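Long-range contacts in 5-oxoprolinase subunit C (Escherichia coli, PDB 5DUD), which catalyses, as part of 5-oxoprolinase, the ATP-driven opening of 5-oxoproline to L-glutamate, with release of ADP and phosphate: residues A[171-176]-A[277-282]; A[232-237]-A[256-261]; A[117-122]-A[148-153]; A[9-14]-A[142-147]. One frame throughout, in Å; residues are numbered along the deposited sequence.

Overall arrangement
The four contacts form two pairs on opposite sides of the chain's centre. Contacts 1 and 2, with centres 14 Å apart, belong to one mixed sheet, in which strands 173-178 and 257-261 are neighbours; CG2 of I174 meets CG2 of I261 at 3.4 Å, and along the chain contact 2 is nested within the loop that contact 1 closes. Contacts 3 and 4, with centres 13 Å apart, interlock in sequence and share the salt bridge from NH1 of R142 to OD2 of D148 (3.1 Å). Between the pairs the centres lie 30 to 37 Å apart, and the nearest atoms, between contacts 2 and 4, are about 15 Å apart.

Contact 1 of 4, residues A[171-176]-A[277-282]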
loop_
_atom_site.group_PDB
_atom_site.type_symbol
_atom_site.label_atom_id
_atom_site.label_comp_id
_atom_site.label_asym_id
_atom_site.label_seq_id
_atom_site.Cartn_x
_atom_site.Cartn_y
_atom_site.Cartn_z
ATOM N N GLY A 171 -20.155 8.873 5.353
ATOM C CA GLY A 171 -20.388 10.263 4.982
ATOM C C GLY A 171 -19.355 10.783 4.003
ATOM O O GLY A 171 -18.402 10.076 3.668
ATOM N N ASN A 172 -19.534 12.026 3.540
ATOM C CA ASN A 172 -18.598 12.665 2.603
ATOM C C ASN A 172 -17.600 13.586 3.339
ATOM O O ASN A 172 -16.605 13.962 2.720
ATOM C CB ASN A 172 -19.317 13.437 1.474
ATOM C CG ASN A 172 -20.382 14.411 1.913
ATOM O OD1 ASN A 172 -20.102 15.572 2.226
ATOM N ND2 ASN A 172 -21.634 13.966 1.934
ATOM N N ARG A 173 -17.846 13.956 4.630
ATOM C CA ARG A 173 -16.916 14.783 5.410
ATOM C C ARG A 173 -15.850 13.882 6.049
ATOM O O ARG A 173 -16.200 12.940 6.758
ATOM C CB ARG A 173 -17.656 15.607 6.476
ATOM C CG ARG A 173 -18.737 16.495 5.875
ATOM C CD ARG A 173 -19.081 17.706 6.720
ATOM N NE ARG A 173 -18.017 18.715 6.740
ATOM C CZ ARG A 173 -17.733 19.567 5.753
ATOM N NH1 ARG A 173 -18.426 19.544 4.616
ATOM N NH2 ARG A 173 -16.746 20.447 5.892
ATOM N N ILE A 174 -14.564 14.145 5.763
ATOM C CA ILE A 174 -13.440 13.335 6.242
ATOM C C ILE A 174 -12.415 14.228 6.949
ATOM O O ILE A 174 -11.948 15.206 6.377
ATOM C CB ILE A 174 -12.837 12.567 5.025
ATOM C CG1 ILE A 174 -13.734 11.359 4.643
ATOM C CG2 ILE A 174 -11.394 12.105 5.273
ATOM C CD1 ILE A 174 -14.115 11.312 3.212
ATOM N N ARG A 175 -12.059 13.876 8.184
ATOM C CA ARG A 175 -11.096 14.637 8.976
ATOM C C ARG A 175 -9.664 14.370 8.521
ATOM O O ARG A 175 -9.208 13.231 8.596
ATOM C CB ARG A 175 -11.242 14.301 10.466
ATOM C CG ARG A 175 -12.489 14.906 11.094
ATOM C CD ARG A 175 -12.727 14.394 12.501
ATOM N NE ARG A 175 -13.167 12.999 12.505
ATOM C CZ ARG A 175 -13.431 12.284 13.597
ATOM N NH1 ARG A 175 -13.311 12.831 14.804
ATOM N NH2 ARG A 175 -13.827 11.022 13.493
ATOM N N ALA A 176 -8.964 15.406 8.031
ATOM C CA ALA A 176 -7.569 15.286 7.602
ATOM C C ALA A 176 -6.693 16.214 8.430
ATOM O O ALA A 176 -7.136 17.292 8.821
ATOM C CB ALA A 176 -7.428 15.600 6.113
ATOM N N PRO A 277 -19.083 14.209 -4.412
ATOM C CA PRO A 277 -17.975 15.003 -3.858
ATOM C C PRO A 277 -17.430 14.456 -2.535
ATOM O O PRO A 277 -17.988 13.530 -1.953
ATOM C CB PRO A 277 -18.603 16.388 -3.670
ATOM C CG PRO A 277 -20.039 16.125 -3.461
ATOM C CD PRO A 277 -20.370 14.928 -4.295
ATOM N N ILE A 278 -16.301 15.041 -2.079
ATOM C CA ILE A 278 -15.612 14.714 -0.820
ATOM C C ILE A 278 -15.181 16.018 -0.143
ATOM O O ILE A 278 -14.468 16.808 -0.762
ATOM C CB ILE A 278 -14.370 13.786 -1.020
ATOM C CG1 ILE A 278 -14.625 12.659 -2.047
ATOM C CG2 ILE A 278 -13.926 13.201 0.335
ATOM C CD1 ILE A 278 -13.389 11.844 -2.405
ATOM N N HIS A 279 -15.573 16.232 1.125
ATOM C CA HIS A 279 -15.179 17.427 1.882
ATOM C C HIS A 279 -14.133 17.064 2.920
ATOM O O HIS A 279 -14.252 16.034 3.583
ATOM C CB HIS A 279 -16.385 18.077 2.578
ATOM C CG HIS A 279 -17.473 18.508 1.643
ATOM N ND1 HIS A 279 -18.578 17.711 1.410
ATOM C CD2 HIS A 279 -17.595 19.642 0.915
ATOM C CE1 HIS A 279 -19.338 18.380 0.559
ATOM N NE2 HIS A 279 -18.789 19.552 0.237
ATOM N N PHE A 280 -13.112 17.914 3.081
ATOM C CA PHE A 280 -12.067 17.703 4.081
ATOM C C PHE A 280 -12.316 18.621 5.277
ATOM O O PHE A 280 -12.650 19.793 5.099
ATOM C CB PHE A 280 -10.668 17.941 3.498
ATOM C CG PHE A 280 -10.226 16.901 2.495
ATOM C CD1 PHE A 280 -9.924 15.609 2.898
ATOM C CD2 PHE A 280 -10.058 17.228 1.158
ATOM C CE1 PHE A 280 -9.502 14.653 1.975
ATOM C CE2 PHE A 280 -9.631 16.272 0.237
ATOM C CZ PHE A 280 -9.356 14.992 0.652
ATOM N N VAL A 281 -12.156 18.083 6.490
ATOM C CA VAL A 281 -12.330 18.818 7.742
ATOM C C VAL A 281 -10.956 18.948 8.411
ATOM O O VAL A 281 -10.251 17.950 8.543
ATOM C CB VAL A 281 -13.359 18.098 8.658
ATOM C CG1 VAL A 281 -13.355 18.680 10.075
ATOM C CG2 VAL A 281 -14.760 18.155 8.064
ATOM N N GLN A 282 -10.578 20.159 8.854
ATOM C CA GLN A 282 -9.290 20.357 9.538
ATOM C C GLN A 282 -9.368 19.768 10.954
ATOM O O GLN A 282 -10.270 20.114 11.720
ATOM C CB GLN A 282 -8.900 21.838 9.580
ATOM C CG GLN A 282 -7.408 22.059 9.850
ATOM C CD GLN A 282 -6.948 23.487 9.648
ATOM O OE1 GLN A 282 -7.608 24.304 8.998
ATOM N NE2 GLN A 282 -5.782 23.812 10.188
#
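ND1 of H279 donates to OD1 of N172 at 2.8 Å, a bond in which the oxygen lies near the plane of the imidazole although the amide itself is turned 57° from it. N172 is held a second time through its backbone, since its carbonyl O accepts from N of H279 at 3.0 Å. Asparagine suits this place just before the strand because a short amide with CG set between backbone N and carbonyl carbon (chi1 51°) lies alongside the histidine and offers it an oxygen. From there a parallel ladder runs on: N of I174 to O of H279, N of V281 to O of I174, and N of A176 to O of V281, each 2.9 Å. R173, bent at chi3, lays NH1 over one face of the imidazole, 3.3 Å from CG of H279, and turns a face of its guanidinium to CB of H279, the planes 28° apart, while NE rests 3.6 Å from CG2 of V281. Putting an alanine at H279 would probably leave OD1 of N172 without its donor and NH1 of R173 without the ring it lies over. I174, A176 and F280 are buried on the other face, where the F280 ring stacks on F193, and CD1 of I174 also meets CG2 of I278 at 3.4 Å. These two strands are the first and last of a seven-stranded sheet, so their pairing joins its ends, consistent with a cyclophilin-like barrel. The chemistry is thus two-sided: histidine and arginine meet beside V281, while around I174, A176 and F280 the other face is hydrocarbon.

Contact 2 of 4, residues A[232-237]-A[256-261]; sequences GVVQVP and PRIACI
V234 faces A259 as the hydrogen-bonded pair of two antiparallel strands, and directly after it a beta bulge interrupts the ladder. I258 is the extra residue: Q235 pairs with R257 rather than with I258. The regular end is closely joined. N of V234 donates to O of A259 at 2.7 Å, and N of I261 reaches O of G232 at 2.8 Å in an almost straight bond, 177° at the hydrogen. Glycine suits position 232, where positive phi would jam a CB against the preceding carbonyl, and O of I261 stands in its way as well. Around V234 and A259 branched aliphatic chains pack together: CG2 of V234 lies 3.9 Å from CD1 of I261, and CG2 of V236 lies 3.6 Å from CG2 of I258. F193 of helix 187-195 covers this side. The bulged end is held less evenly. The bond from N of I258 to O of V234 is weak, and the Q235 side chain makes little contact with 256-261; beyond it P237, partly exposed, takes no part. Order returns only with N of V236, which donates to O of P256 at 3.0 Å. The face opposite V234 and A259 carries V233, C260 and the aliphatic run of R257, whose NE forms a salt bridge with E181; a neighbouring protein chain packs an apolar side chain on V233 and its backbone on C260. There CG2 of V233 touches SG of C260 at 3.7 Å, while its other methyl, CG1, rests 3.5 Å from CG of R257.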
loop_
_atom_site.group_PDB
_atom_site.type_symbol
_atom_site.label_atom_id
_atom_site.label_comp_id
_atom_site.label_asym_id
_atom_site.label_seq_id
_atom_site.Cartn_x
_atom_site.Cartn_y
_atom_site.Cartn_z
ATOM N N GLY A 232 -3.853 7.051 3.339
ATOM C CA GLY A 232 -4.467 8.277 3.833
ATOM C C GLY A 232 -3.709 9.551 3.515
ATOM O O GLY A 232 -4.283 10.635 3.642
ATOM N N VAL A 233 -2.431 9.450 3.097
ATOM C CA VAL A 233 -1.622 10.627 2.772
ATOM C C VAL A 233 -2.109 11.216 1.443
ATOM O O VAL A 233 -2.278 10.484 0.469
ATOM C CB VAL A 233 -0.109 10.303 2.744
ATOM C CG1 VAL A 233 0.700 11.490 2.227
ATOM C CG2 VAL A 233 0.382 9.890 4.128
ATOM N N VAL A 234 -2.359 12.531 1.426
ATOM C CA VAL A 234 -2.842 13.238 0.244
ATOM C C VAL A 234 -1.650 13.915 -0.426
ATOM O O VAL A 234 -1.127 14.886 0.114
ATOM C CB VAL A 234 -3.955 14.257 0.614
ATOM C CG1 VAL A 234 -4.647 14.803 -0.633
ATOM C CG2 VAL A 234 -4.977 13.624 1.556
ATOM N N GLN A 235 -1.227 13.401 -1.599
ATOM C CA GLN A 235 -0.123 13.965 -2.379
ATOM C C GLN A 235 -0.662 14.903 -3.433
ATOM O O GLN A 235 -1.722 14.619 -3.994
ATOM C CB GLN A 235 0.688 12.867 -3.085
ATOM C CG GLN A 235 1.130 11.704 -2.220
ATOM C CD GLN A 235 2.020 10.780 -3.017
ATOM O OE1 GLN A 235 3.220 10.658 -2.757
ATOM N NE2 GLN A 235 1.465 10.134 -4.036
ATOM N N VAL A 236 0.078 15.973 -3.761
ATOM C CA VAL A 236 -0.320 16.931 -4.795
ATOM C C VAL A 236 0.796 17.007 -5.849
ATOM O O VAL A 236 1.777 17.708 -5.624
ATOM C CB VAL A 236 -0.625 18.323 -4.181
ATOM C CG1 VAL A 236 -1.215 19.270 -5.224
ATOM C CG2 VAL A 236 -1.556 18.197 -2.972
ATOM N N PRO A 237 0.675 16.350 -7.022
ATOM C CA PRO A 237 1.742 16.463 -8.035
ATOM C C PRO A 237 1.808 17.853 -8.703
ATOM O O PRO A 237 1.210 18.810 -8.212
ATOM C CB PRO A 237 1.383 15.365 -9.055
ATOM C CG PRO A 237 0.330 14.535 -8.412
ATOM C CD PRO A 237 -0.393 15.451 -7.489
ATOM N N PRO A 256 4.885 16.306 -2.992
ATOM C CA PRO A 256 4.606 17.074 -1.767
ATOM C C PRO A 256 3.260 16.683 -1.139
ATOM O O PRO A 256 2.240 16.685 -1.825
ATOM C CB PRO A 256 4.617 18.529 -2.248
ATOM C CG PRO A 256 4.281 18.458 -3.679
ATOM C CD PRO A 256 4.803 17.157 -4.195
ATOM N N ARG A 257 3.285 16.311 0.156
ATOM C CA ARG A 257 2.136 15.849 0.931
ATOM C C ARG A 257 1.456 17.023 1.657
ATOM O O ARG A 257 2.023 17.570 2.605
ATOM C CB ARG A 257 2.588 14.781 1.950
ATOM C CG ARG A 257 3.374 13.613 1.352
ATOM C CD ARG A 257 4.233 12.910 2.392
ATOM N NE ARG A 257 5.450 13.666 2.702
ATOM C CZ ARG A 257 6.429 13.246 3.501
ATOM N NH1 ARG A 257 6.361 12.053 4.085
ATOM N NH2 ARG A 257 7.492 14.015 3.716
ATOM N N ILE A 258 0.267 17.420 1.195
ATOM C CA ILE A 258 -0.471 18.535 1.795
ATOM C C ILE A 258 -1.194 18.118 3.086
ATOM O O ILE A 258 -1.158 18.884 4.042
ATOM C CB ILE A 258 -1.468 19.185 0.798
ATOM C CG1 ILE A 258 -1.970 20.541 1.349
ATOM C CG2 ILE A 258 -2.665 18.266 0.460
ATOM C CD1 ILE A 258 -2.781 21.325 0.403
ATOM N N ALA A 259 -1.848 16.938 3.115
ATOM C CA ALA A 259 -2.595 16.486 4.293
ATOM C C ALA A 259 -2.569 14.968 4.439
ATOM O O ALA A 259 -2.144 14.264 3.523
ATOM C CB ALA A 259 -4.033 16.974 4.207
ATOM N N CYS A 260 -2.994 14.471 5.606
ATOM C CA CYS A 260 -3.059 13.039 5.895
ATOM C C CYS A 260 -4.380 12.733 6.581
ATOM O O CYS A 260 -4.681 13.330 7.611
ATOM C CB CYS A 260 -1.873 12.588 6.744
ATOM S SG CYS A 260 -1.790 10.796 7.006
ATOM N N ILE A 261 -5.182 11.840 5.985
ATOM C CA ILE A 261 -6.482 11.434 6.519
ATOM C C ILE A 261 -6.258 10.486 7.705
ATOM O O ILE A 261 -5.389 9.609 7.648
ATOM C CB ILE A 261 -7.354 10.794 5.406
ATOM C CG1 ILE A 261 -7.639 11.826 4.289
ATOM C CG2 ILE A 261 -8.673 10.240 5.959
ATOM C CD1 ILE A 261 -7.739 11.251 2.986
#

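Contact 3 of 4, residues A[117-122]-A[148-153]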
loop_
_atom_site.group_PDB
_atom_site.type_symbol
_atom_site.label_atom_id
_atom_site.label_comp_id
_atom_site.label_asym_id
_atom_site.label_seq_id
_atom_site.Cartn_x
_atom_site.Cartn_y
_atom_site.Cartn_z
ATOM N N GLY A 117 -15.708 -19.930 9.980
ATOM C CA GLY A 117 -14.483 -20.686 9.749
ATOM C C GLY A 117 -13.446 -19.910 8.953
ATOM O O GLY A 117 -12.248 -20.114 9.156
ATOM N N GLY A 118 -13.898 -19.042 8.040
ATOM C CA GLY A 118 -13.032 -18.221 7.201
ATOM C C GLY A 118 -12.724 -18.907 5.889
ATOM O O GLY A 118 -12.836 -20.131 5.790
ATOM N N ILE A 119 -12.318 -18.134 4.877
ATOM C CA ILE A 119 -11.977 -18.697 3.570
ATOM C C ILE A 119 -10.587 -19.300 3.680
ATOM O O ILE A 119 -9.613 -18.559 3.828
ATOM C CB ILE A 119 -12.066 -17.642 2.437
ATOM C CG1 ILE A 119 -13.484 -17.019 2.358
ATOM C CG2 ILE A 119 -11.669 -18.271 1.089
ATOM C CD1 ILE A 119 -13.599 -15.801 1.480
ATOM N N ASP A 120 -10.503 -20.631 3.662
ATOM C CA ASP A 120 -9.225 -21.317 3.758
ATOM C C ASP A 120 -8.512 -21.208 2.418
ATOM O O ASP A 120 -8.876 -21.902 1.474
ATOM C CB ASP A 120 -9.423 -22.789 4.180
ATOM C CG ASP A 120 -8.168 -23.503 4.651
ATOM O OD1 ASP A 120 -7.055 -22.991 4.395
ATOM O OD2 ASP A 120 -8.299 -24.570 5.288
ATOM N N VAL A 121 -7.538 -20.291 2.326
ATOM C CA VAL A 121 -6.708 -20.069 1.143
ATOM C C VAL A 121 -5.282 -19.942 1.663
ATOM O O VAL A 121 -5.107 -19.619 2.841
ATOM C CB VAL A 121 -7.147 -18.859 0.271
ATOM C CG1 VAL A 121 -8.335 -19.221 -0.618
ATOM C CG2 VAL A 121 -7.450 -17.623 1.112
ATOM N N PRO A 122 -4.235 -20.210 0.865
ATOM C CA PRO A 122 -2.876 -20.163 1.442
ATOM C C PRO A 122 -2.464 -18.760 1.916
ATOM O O PRO A 122 -2.497 -17.832 1.113
ATOM C CB PRO A 122 -1.966 -20.674 0.317
ATOM C CG PRO A 122 -2.840 -21.075 -0.798
ATOM C CD PRO A 122 -4.238 -20.647 -0.545
ATOM N N ASP A 148 -15.372 -20.222 -10.299
ATOM C CA ASP A 148 -14.388 -20.571 -9.255
ATOM C C ASP A 148 -15.059 -20.995 -7.941
ATOM O O ASP A 148 -16.213 -20.636 -7.698
ATOM C CB ASP A 148 -13.447 -19.384 -8.959
ATOM C CG ASP A 148 -12.558 -18.950 -10.107
ATOM O OD1 ASP A 148 -12.264 -19.791 -10.984
ATOM O OD2 ASP A 148 -12.106 -17.782 -10.095
ATOM N N ARG A 149 -14.318 -21.761 -7.104
ATOM C CA ARG A 149 -14.750 -22.215 -5.774
ATOM C C ARG A 149 -13.680 -21.870 -4.739
ATOM O O ARG A 149 -12.493 -22.095 -4.974
ATOM C CB ARG A 149 -15.052 -23.725 -5.747
ATOM C CG ARG A 149 -16.405 -24.077 -6.370
ATOM C CD ARG A 149 -16.411 -25.380 -7.146
ATOM N NE ARG A 149 -15.901 -26.510 -6.354
ATOM C CZ ARG A 149 -16.607 -27.556 -5.913
ATOM N NH1 ARG A 149 -17.908 -27.657 -6.182
ATOM N NH2 ARG A 149 -16.016 -28.512 -5.206
ATOM N N LEU A 150 -14.101 -21.316 -3.601
ATOM C CA LEU A 150 -13.207 -20.910 -2.526
ATOM C C LEU A 150 -13.439 -21.849 -1.341
ATOM O O LEU A 150 -14.570 -21.948 -0.871
ATOM C CB LEU A 150 -13.449 -19.433 -2.168
ATOM C CG LEU A 150 -12.571 -18.430 -2.930
ATOM C CD1 LEU A 150 -12.591 -18.678 -4.435
ATOM C CD2 LEU A 150 -13.009 -17.032 -2.661
ATOM N N PRO A 151 -12.414 -22.584 -0.851
ATOM C CA PRO A 151 -12.652 -23.542 0.251
ATOM C C PRO A 151 -12.782 -22.919 1.654
ATOM O O PRO A 151 -11.882 -22.232 2.123
ATOM C CB PRO A 151 -11.428 -24.466 0.190
ATOM C CG PRO A 151 -10.643 -24.060 -1.031
ATOM C CD PRO A 151 -11.009 -22.650 -1.301
ATOM N N ILE A 152 -13.876 -23.233 2.347
ATOM C CA ILE A 152 -14.142 -22.692 3.677
ATOM C C ILE A 152 -13.363 -23.481 4.732
ATOM O O ILE A 152 -13.129 -24.677 4.563
ATOM C CB ILE A 152 -15.677 -22.709 3.941
ATOM C CG1 ILE A 152 -16.459 -21.974 2.812
ATOM C CG2 ILE A 152 -16.021 -22.128 5.312
ATOM C CD1 ILE A 152 -15.837 -20.670 2.317
ATOM N N GLY A 153 -12.970 -22.790 5.803
ATOM C CA GLY A 153 -12.248 -23.366 6.929
ATOM C C GLY A 153 -13.192 -24.011 7.919
ATOM O O GLY A 153 -14.411 -23.947 7.756
#
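The carbonyl O of G118 accepts from N of G153 at 2.7 Å, the donor standing nearly in line with the carbonyl bond. A second backbone link, from N of D120 to O of P151, is a weak bond, bent to 127° at the hydrogen. Proline suits 151 because only its carbonyl is called on here, and its ring lies by O of D120, with CD 3.6 Å away. The sound bond from G153, with the weak one from D120, marks a single bridge between I119 and I152, with no ladder beyond it. G117 needs its glycine: its positive phi, and O of G153 nearby, would exclude a CB. N of G117 is bonded to OD1 of N46, and the backbone of L150 to that of L2, so further polar groups find mates outside the pair. Apolar contact is limited, chiefly CG2 of I119 lying 3.9 Å from CB of L150. Strand 149-150 is outermost in the six-stranded sheet, beside strand 2-4, and I119 of the loop after strand 110-115 and L150 of this edge strand pack together against L53 in strand 52-56 of the five-stranded sheet.

Contact 4 of 4, residues A[9-14]-A[142-147]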
loop_
_atom_site.group_PDB
_atom_site.type_symbol
_atom_site.label_atom_id
_atom_site.label_comp_id
_atom_site.label_asym_id
_atom_site.label_seq_id
_atom_site.Cartn_x
_atom_site.Cartn_y
_atom_site.Cartn_z
ATOM N N MET A 9 -17.409 -7.181 -10.949
ATOM C CA MET A 9 -16.360 -6.405 -11.633
ATOM C C MET A 9 -15.016 -6.343 -10.877
ATOM O O MET A 9 -13.992 -6.440 -11.545
ATOM C CB MET A 9 -16.835 -4.981 -11.990
ATOM C CG MET A 9 -17.301 -4.117 -10.821
ATOM S SD MET A 9 -17.674 -2.420 -11.330
ATOM C CE MET A 9 -16.022 -1.823 -11.710
ATOM N N TYR A 10 -14.995 -6.161 -9.544
ATOM C CA TYR A 10 -13.747 -6.093 -8.772
ATOM C C TYR A 10 -13.962 -6.802 -7.431
ATOM O O TYR A 10 -14.117 -6.158 -6.390
ATOM C CB TYR A 10 -13.324 -4.608 -8.596
ATOM C CG TYR A 10 -11.872 -4.322 -8.896
ATOM C CD1 TYR A 10 -11.438 -4.122 -10.201
ATOM C CD2 TYR A 10 -10.952 -4.134 -7.871
ATOM C CE1 TYR A 10 -10.113 -3.800 -10.482
ATOM C CE2 TYR A 10 -9.625 -3.811 -8.138
ATOM C CZ TYR A 10 -9.207 -3.648 -9.447
ATOM O OH TYR A 10 -7.894 -3.321 -9.700
ATOM N N THR A 11 -14.002 -8.145 -7.469
ATOM C CA THR A 11 -14.200 -8.969 -6.271
ATOM C C THR A 11 -12.890 -9.681 -5.936
ATOM O O THR A 11 -12.283 -10.277 -6.825
ATOM C CB THR A 11 -15.355 -9.952 -6.488
ATOM O OG1 THR A 11 -16.476 -9.224 -6.987
ATOM C CG2 THR A 11 -15.760 -10.678 -5.206
ATOM N N THR A 12 -12.451 -9.614 -4.654
ATOM C CA THR A 12 -11.199 -10.217 -4.172
ATOM C C THR A 12 -11.321 -10.725 -2.739
ATOM O O THR A 12 -12.193 -10.273 -2.000
ATOM C CB THR A 12 -10.045 -9.185 -4.215
ATOM O OG1 THR A 12 -10.371 -8.055 -3.394
ATOM C CG2 THR A 12 -9.709 -8.747 -5.612
ATOM N N VAL A 13 -10.395 -11.615 -2.330
ATOM C CA VAL A 13 -10.311 -12.135 -0.958
ATOM C C VAL A 13 -9.454 -11.157 -0.151
ATOM O O VAL A 13 -8.271 -11.001 -0.464
ATOM C CB VAL A 13 -9.721 -13.569 -0.908
ATOM C CG1 VAL A 13 -9.818 -14.153 0.502
ATOM C CG2 VAL A 13 -10.398 -14.491 -1.923
ATOM N N GLN A 14 -10.035 -10.488 0.858
ATOM C CA GLN A 14 -9.314 -9.505 1.657
ATOM C C GLN A 14 -9.275 -9.909 3.126
ATOM O O GLN A 14 -10.196 -10.543 3.631
ATOM C CB GLN A 14 -9.946 -8.113 1.493
ATOM C CG GLN A 14 -9.811 -7.535 0.080
ATOM C CD GLN A 14 -8.379 -7.277 -0.350
ATOM O OE1 GLN A 14 -7.467 -7.119 0.466
ATOM N NE2 GLN A 14 -8.148 -7.208 -1.653
ATOM N N ARG A 142 -5.479 -12.581 -8.219
ATOM C CA ARG A 142 -6.310 -12.024 -9.289
ATOM C C ARG A 142 -7.756 -11.832 -8.830
ATOM O O ARG A 142 -8.133 -12.297 -7.755
ATOM C CB ARG A 142 -6.267 -12.945 -10.528
ATOM C CG ARG A 142 -6.574 -14.418 -10.241
ATOM C CD ARG A 142 -6.997 -15.159 -11.503
ATOM N NE ARG A 142 -7.346 -16.554 -11.229
ATOM C CZ ARG A 142 -8.515 -16.976 -10.751
ATOM N NH1 ARG A 142 -9.481 -16.107 -10.460
ATOM N NH2 ARG A 142 -8.721 -18.269 -10.538
ATOM N N LEU A 143 -8.568 -11.151 -9.652
ATOM C CA LEU A 143 -9.987 -10.934 -9.354
ATOM C C LEU A 143 -10.755 -12.237 -9.491
ATOM O O LEU A 143 -10.443 -13.035 -10.373
ATOM C CB LEU A 143 -10.596 -9.895 -10.307
ATOM C CG LEU A 143 -10.027 -8.477 -10.250
ATOM C CD1 LEU A 143 -10.560 -7.639 -11.397
ATOM C CD2 LEU A 143 -10.315 -7.819 -8.913
ATOM N N LEU A 144 -11.767 -12.457 -8.644
ATOM C CA LEU A 144 -12.568 -13.670 -8.756
ATOM C C LEU A 144 -13.349 -13.614 -10.063
ATOM O O LEU A 144 -13.738 -12.523 -10.487
ATOM C CB LEU A 144 -13.503 -13.834 -7.549
ATOM C CG LEU A 144 -12.831 -14.028 -6.183
ATOM C CD1 LEU A 144 -13.865 -14.261 -5.104
ATOM C CD2 LEU A 144 -11.848 -15.195 -6.196
ATOM N N LYS A 145 -13.497 -14.766 -10.748
ATOM C CA LYS A 145 -14.227 -14.867 -12.017
ATOM C C LYS A 145 -15.360 -15.901 -11.873
ATOM O O LYS A 145 -15.530 -16.482 -10.799
ATOM C CB LYS A 145 -13.281 -15.210 -13.196
ATOM C CG LYS A 145 -12.352 -16.391 -13.018
ATOM C CD LYS A 145 -11.770 -16.846 -14.376
ATOM C CE LYS A 145 -10.437 -17.539 -14.239
ATOM N NZ LYS A 145 -10.263 -18.948 -14.683
ATOM N N ASP A 146 -16.161 -16.093 -12.936
ATOM C CA ASP A 146 -17.297 -17.028 -12.928
ATOM C C ASP A 146 -16.818 -18.484 -12.937
ATOM O O ASP A 146 -15.897 -18.820 -13.681
ATOM C CB ASP A 146 -18.201 -16.782 -14.150
ATOM C CG ASP A 146 -18.827 -15.400 -14.216
ATOM O OD1 ASP A 146 -18.149 -14.422 -13.832
ATOM O OD2 ASP A 146 -19.996 -15.299 -14.646
ATOM N N GLY A 147 -17.425 -19.320 -12.100
ATOM C CA GLY A 147 -17.092 -20.739 -12.017
ATOM C C GLY A 147 -16.103 -21.164 -10.944
ATOM O O GLY A 147 -15.982 -22.365 -10.699
HETATM O O HOH W 1 -14.310 -9.363 -9.932
HETATM O O HOH W 2 -8.900 -12.843 -5.154
#
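L143 lies over the ring of Y10, its methyl CD2 standing 3.9 Å from the ring centroid and only 12° off the normal, a CH-pi contact to the face. The companion methyl, CD1, comes down near the ring's CD1 at 3.8 Å. CG of L143 is anti to its carbonyl carbon (chi1 -63°), which brings the fork toward the Y10 ring and T12. Leucine fits because its fork sets both methyls on the ring while CD2 also reaches CG2 of T12 at 3.5 Å, and tyrosine because it offers them a broad flat surface. Replacing Y10 by a serine would probably strip the L143 methyls of their aromatic cover, leaving the leucine freer to turn. T11 and L144 cross at about a right angle, with CG2 of T11 4.1 Å from CD1 of L144; the threonine hydroxyl is engaged instead by O of A7. L144 is buried against L53 and L150. Between the backbones one direct bond forms, N of L144 to O of T11 at 2.9 Å and 169°. Waters extend it on both flanks. One accepts from N of T11 at 2.8 Å and donates to O of L144; the other donates to O of R142 at 2.8 Å and accepts weakly from N of V13. NH1 of R142 bonds to O of L143, and D148 pairs with the same guanidinium. Strand 12-14 is outermost in the five-stranded antiparallel sheet of the carboxyltransferase domain, and the arrangement is that of an irregular loop laid along a sheet edge, with water bridges where a regular ladder would have direct bonds.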